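Long-range contact in peptidoglycan D,D-transpeptidase PbpA (Mycobacterium tuberculosis, PDB 3UN7), which probably cross-links the peptide stems of cell-wall peptidoglycan as a penicillin-binding transpeptidase and takes part in regulating cell length: residues A[384-398]-A[441-455]. Sequence-based numbering, arbitrary orientation.
Sequences KGAIPGVQIASKTGT and TGGALAAPIGRAVIE
Arg451 meets the backbone of Lys384 because its CG lies anti to the carbonyl carbon (chi1 -60°) and the chain then runs extended from CG to NE, sending the guanidinium away from helix 446-458 and across the 384-386 loop. There NH1 donates to Lys384 O at 2.8 Å with an N-H...O angle of 145°; the donor stands 36° out of the carbonyl plane, so the bond does not follow a lone pair. NE forms a salt bridge with Glu378 of helix 364-379, which also accepts from Ser394 OG, and this second hold should fix the rotation of the guanidinium. The aliphatic part of the same arginine is packed too, its CG 4.0 Å from Ile392 CD1. One turn on, Ile454 CD1 and Ile392 CG2 approach tip to tip at 4.1 Å, while Ile387 CD1 reaches Ile454 CG2 at 3.8 Å. A water donates to both Gly385 O and Glu455 OE1, bridging loop and helix.

At the other end, Thr441 OG1 donates to Thr396 OG1 at a very short 2.5 Å, a tight fit accompanied by a poorly staggered Thr396 chi1; the side chains cross at about a right angle. The same Thr441 oxygen accepts from Gly443 N at 3.3 Å, closing an ST turn ahead of the helix. Gly443 CA makes a CA-H...O contact with Gly397 O, at 3.6 Å. Gly397 lies close to Ser193, the probable acyl-ester nucleophile, and Lys395-Thr396-Gly397 reads as the KTG motif on the edge strand beside the active site, the C-terminal helix packing against the five-stranded antiparallel sheet of the penicillin-binding transpeptidase fold.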
# COMPACT_ATOMS: atom_id res chain seq x y z
N LYS A 384 -7.55 -13.48 -14.64
CA LYS A 384 -8.66 -12.55 -14.87
C LYS A 384 -8.13 -11.12 -14.94
O LYS A 384 -7.48 -10.65 -14.02
CB LYS A 384 -9.75 -12.69 -13.79
CG LYS A 384 -10.99 -11.80 -14.00
CD LYS A 384 -11.90 -11.80 -12.76
CE LYS A 384 -13.04 -10.77 -12.88
NZ LYS A 384 -12.69 -9.38 -12.41
N GLY A 385 -8.38 -10.45 -16.07
CA GLY A 385 -7.94 -9.08 -16.24
C GLY A 385 -6.54 -8.91 -16.80
O GLY A 385 -6.02 -7.80 -16.80
N ALA A 386 -5.94 -10.00 -17.27
CA ALA A 386 -4.64 -9.94 -17.95
C ALA A 386 -4.69 -8.90 -19.07
O ALA A 386 -5.73 -8.70 -19.67
CB ALA A 386 -4.26 -11.31 -18.51
N ILE A 387 -3.57 -8.24 -19.32
CA ILE A 387 -3.49 -7.16 -20.30
C ILE A 387 -2.67 -7.61 -21.50
O ILE A 387 -1.49 -7.95 -21.34
CB ILE A 387 -2.86 -5.88 -19.68
CG1 ILE A 387 -3.54 -5.52 -18.35
CG2 ILE A 387 -2.92 -4.71 -20.66
CD1 ILE A 387 -2.65 -4.74 -17.36
N PRO A 388 -3.29 -7.65 -22.70
CA PRO A 388 -2.57 -7.98 -23.93
C PRO A 388 -1.27 -7.19 -24.11
O PRO A 388 -1.29 -5.96 -24.10
CB PRO A 388 -3.57 -7.59 -25.03
CG PRO A 388 -4.89 -7.77 -24.39
CD PRO A 388 -4.72 -7.39 -22.95
N GLY A 389 -0.16 -7.91 -24.25
CA GLY A 389 1.14 -7.29 -24.53
C GLY A 389 1.78 -6.66 -23.31
O GLY A 389 2.67 -5.81 -23.44
N VAL A 390 1.31 -7.03 -22.13
CA VAL A 390 1.88 -6.53 -20.90
C VAL A 390 2.20 -7.70 -19.99
O VAL A 390 1.31 -8.45 -19.56
CB VAL A 390 0.99 -5.46 -20.19
CG1 VAL A 390 1.48 -5.20 -18.77
CG2 VAL A 390 0.97 -4.14 -20.97
N GLN A 391 3.49 -7.86 -19.73
CA GLN A 391 3.98 -8.90 -18.84
C GLN A 391 3.98 -8.38 -17.41
O GLN A 391 4.56 -7.33 -17.12
CB GLN A 391 5.40 -9.30 -19.26
CG GLN A 391 5.92 -10.54 -18.57
CD GLN A 391 7.35 -10.85 -18.95
OE1 GLN A 391 8.24 -10.00 -18.84
NE2 GLN A 391 7.58 -12.08 -19.39
N ILE A 392 3.32 -9.11 -16.53
CA ILE A 392 3.17 -8.68 -15.14
C ILE A 392 3.97 -9.65 -14.28
O ILE A 392 3.91 -10.86 -14.50
CB ILE A 392 1.68 -8.70 -14.70
CG1 ILE A 392 0.88 -7.66 -15.48
CG2 ILE A 392 1.54 -8.45 -13.19
CD1 ILE A 392 -0.63 -7.73 -15.21
N ALA A 393 4.73 -9.11 -13.33
CA ALA A 393 5.38 -9.90 -12.30
C ALA A 393 4.51 -9.72 -11.07
O ALA A 393 4.18 -8.59 -10.71
CB ALA A 393 6.79 -9.37 -12.02
N SER A 394 4.16 -10.82 -10.41
CA SER A 394 3.26 -10.71 -9.27
C SER A 394 3.50 -11.78 -8.22
O SER A 394 4.24 -12.74 -8.44
CB SER A 394 1.81 -10.79 -9.76
OG SER A 394 1.48 -12.13 -10.12
N LYS A 395 2.84 -11.60 -7.07
CA LYS A 395 2.69 -12.66 -6.08
C LYS A 395 1.29 -12.51 -5.47
O LYS A 395 0.97 -11.46 -4.91
CB LYS A 395 3.76 -12.56 -4.99
CG LYS A 395 3.76 -13.76 -4.02
CD LYS A 395 4.37 -14.99 -4.69
CE LYS A 395 4.28 -16.25 -3.82
NZ LYS A 395 2.88 -16.68 -3.62
N THR A 396 0.46 -13.56 -5.57
CA THR A 396 -0.85 -13.52 -4.93
C THR A 396 -0.88 -14.49 -3.76
O THR A 396 -0.33 -15.60 -3.84
CB THR A 396 -2.06 -13.75 -5.90
OG1 THR A 396 -2.58 -15.07 -5.78
CG2 THR A 396 -1.70 -13.50 -7.33
N GLY A 397 -1.47 -14.08 -2.65
CA GLY A 397 -1.56 -14.98 -1.51
C GLY A 397 -2.68 -14.64 -0.56
O GLY A 397 -3.45 -13.70 -0.78
N THR A 398 -2.77 -15.44 0.50
CA THR A 398 -3.73 -15.20 1.56
C THR A 398 -2.95 -15.02 2.85
O THR A 398 -1.77 -15.37 2.91
CB THR A 398 -4.68 -16.40 1.77
OG1 THR A 398 -3.92 -17.53 2.18
CG2 THR A 398 -5.40 -16.74 0.51
N THR A 441 -3.98 -20.07 -5.20
CA THR A 441 -3.40 -19.56 -3.94
C THR A 441 -4.44 -19.22 -2.89
O THR A 441 -4.12 -19.15 -1.68
CB THR A 441 -2.54 -18.30 -4.14
OG1 THR A 441 -3.33 -17.27 -4.74
CG2 THR A 441 -1.31 -18.61 -5.01
N GLY A 442 -5.67 -18.98 -3.33
CA GLY A 442 -6.72 -18.55 -2.44
C GLY A 442 -6.79 -17.04 -2.28
O GLY A 442 -7.55 -16.54 -1.45
N GLY A 443 -6.00 -16.33 -3.07
CA GLY A 443 -5.98 -14.87 -3.03
C GLY A 443 -6.50 -14.25 -4.30
O GLY A 443 -6.32 -13.06 -4.55
N ALA A 444 -7.20 -15.06 -5.09
CA ALA A 444 -7.61 -14.69 -6.45
C ALA A 444 -8.44 -13.42 -6.60
O ALA A 444 -8.31 -12.74 -7.60
CB ALA A 444 -8.30 -15.86 -7.14
N LEU A 445 -9.32 -13.13 -5.64
CA LEU A 445 -10.16 -11.92 -5.69
C LEU A 445 -9.34 -10.63 -5.76
O LEU A 445 -9.77 -9.64 -6.35
CB LEU A 445 -11.07 -11.87 -4.46
CG LEU A 445 -12.55 -11.54 -4.64
CD1 LEU A 445 -13.16 -12.30 -5.81
CD2 LEU A 445 -13.32 -11.84 -3.35
N ALA A 446 -8.16 -10.65 -5.13
CA ALA A 446 -7.26 -9.49 -5.09
C ALA A 446 -6.59 -9.25 -6.44
O ALA A 446 -6.30 -8.11 -6.78
CB ALA A 446 -6.22 -9.68 -3.99
N ALA A 447 -6.38 -10.32 -7.21
CA ALA A 447 -5.61 -10.25 -8.46
C ALA A 447 -6.19 -9.33 -9.56
O ALA A 447 -5.45 -8.50 -10.10
CB ALA A 447 -5.34 -11.66 -9.02
N PRO A 448 -7.47 -9.51 -9.94
CA PRO A 448 -7.99 -8.64 -11.02
C PRO A 448 -8.10 -7.16 -10.62
O PRO A 448 -8.10 -6.29 -11.49
CB PRO A 448 -9.37 -9.22 -11.34
CG PRO A 448 -9.73 -10.04 -10.15
CD PRO A 448 -8.48 -10.50 -9.50
N ILE A 449 -8.22 -6.89 -9.32
CA ILE A 449 -8.17 -5.51 -8.80
C ILE A 449 -6.80 -4.90 -9.09
O ILE A 449 -6.71 -3.76 -9.55
CB ILE A 449 -8.49 -5.46 -7.28
CG1 ILE A 449 -9.93 -5.91 -7.03
CG2 ILE A 449 -8.25 -4.03 -6.72
CD1 ILE A 449 -10.30 -6.22 -5.58
N GLY A 450 -5.75 -5.68 -8.84
CA GLY A 450 -4.38 -5.26 -9.14
C GLY A 450 -4.16 -5.02 -10.62
O GLY A 450 -3.56 -4.02 -11.01
N ARG A 451 -4.67 -5.93 -11.45
CA ARG A 451 -4.53 -5.82 -12.90
C ARG A 451 -5.30 -4.63 -13.47
O ARG A 451 -4.79 -3.98 -14.38
CB ARG A 451 -4.89 -7.13 -13.60
CG ARG A 451 -4.01 -8.29 -13.17
CD ARG A 451 -4.18 -9.50 -14.08
NE ARG A 451 -3.42 -10.60 -13.51
CZ ARG A 451 -3.96 -11.60 -12.83
NH1 ARG A 451 -5.28 -11.67 -12.67
NH2 ARG A 451 -3.18 -12.55 -12.31
N ALA A 452 -6.49 -4.34 -12.94
CA ALA A 452 -7.24 -3.13 -13.38
C ALA A 452 -6.47 -1.86 -13.06
O ALA A 452 -6.55 -0.86 -13.78
CB ALA A 452 -8.62 -3.08 -12.72
N VAL A 453 -5.75 -1.88 -11.94
CA VAL A 453 -4.96 -0.73 -11.50
C VAL A 453 -3.74 -0.55 -12.41
O VAL A 453 -3.45 0.57 -12.85
CB VAL A 453 -4.57 -0.85 -10.01
CG1 VAL A 453 -3.60 0.23 -9.62
CG2 VAL A 453 -5.81 -0.75 -9.14
N ILE A 454 -3.06 -1.66 -12.69
CA ILE A 454 -1.94 -1.67 -13.63
C ILE A 454 -2.38 -1.21 -15.03
O ILE A 454 -1.70 -0.40 -15.66
CB ILE A 454 -1.27 -3.07 -13.70
CG1 ILE A 454 -0.59 -3.36 -12.36
CG2 ILE A 454 -0.26 -3.12 -14.86
CD1 ILE A 454 -0.20 -4.84 -12.13
N GLU A 455 -3.52 -1.72 -15.49
CA GLU A 455 -4.05 -1.35 -16.81
C GLU A 455 -4.24 0.16 -16.88
O GLU A 455 -3.83 0.79 -17.85
CB GLU A 455 -5.36 -2.08 -17.10
CG GLU A 455 -5.92 -1.83 -18.51
CD GLU A 455 -7.02 -2.81 -18.89
OE1 GLU A 455 -7.13 -3.89 -18.23
OE2 GLU A 455 -7.77 -2.53 -19.86
O HOH W 1 -7.33 -5.55 -16.28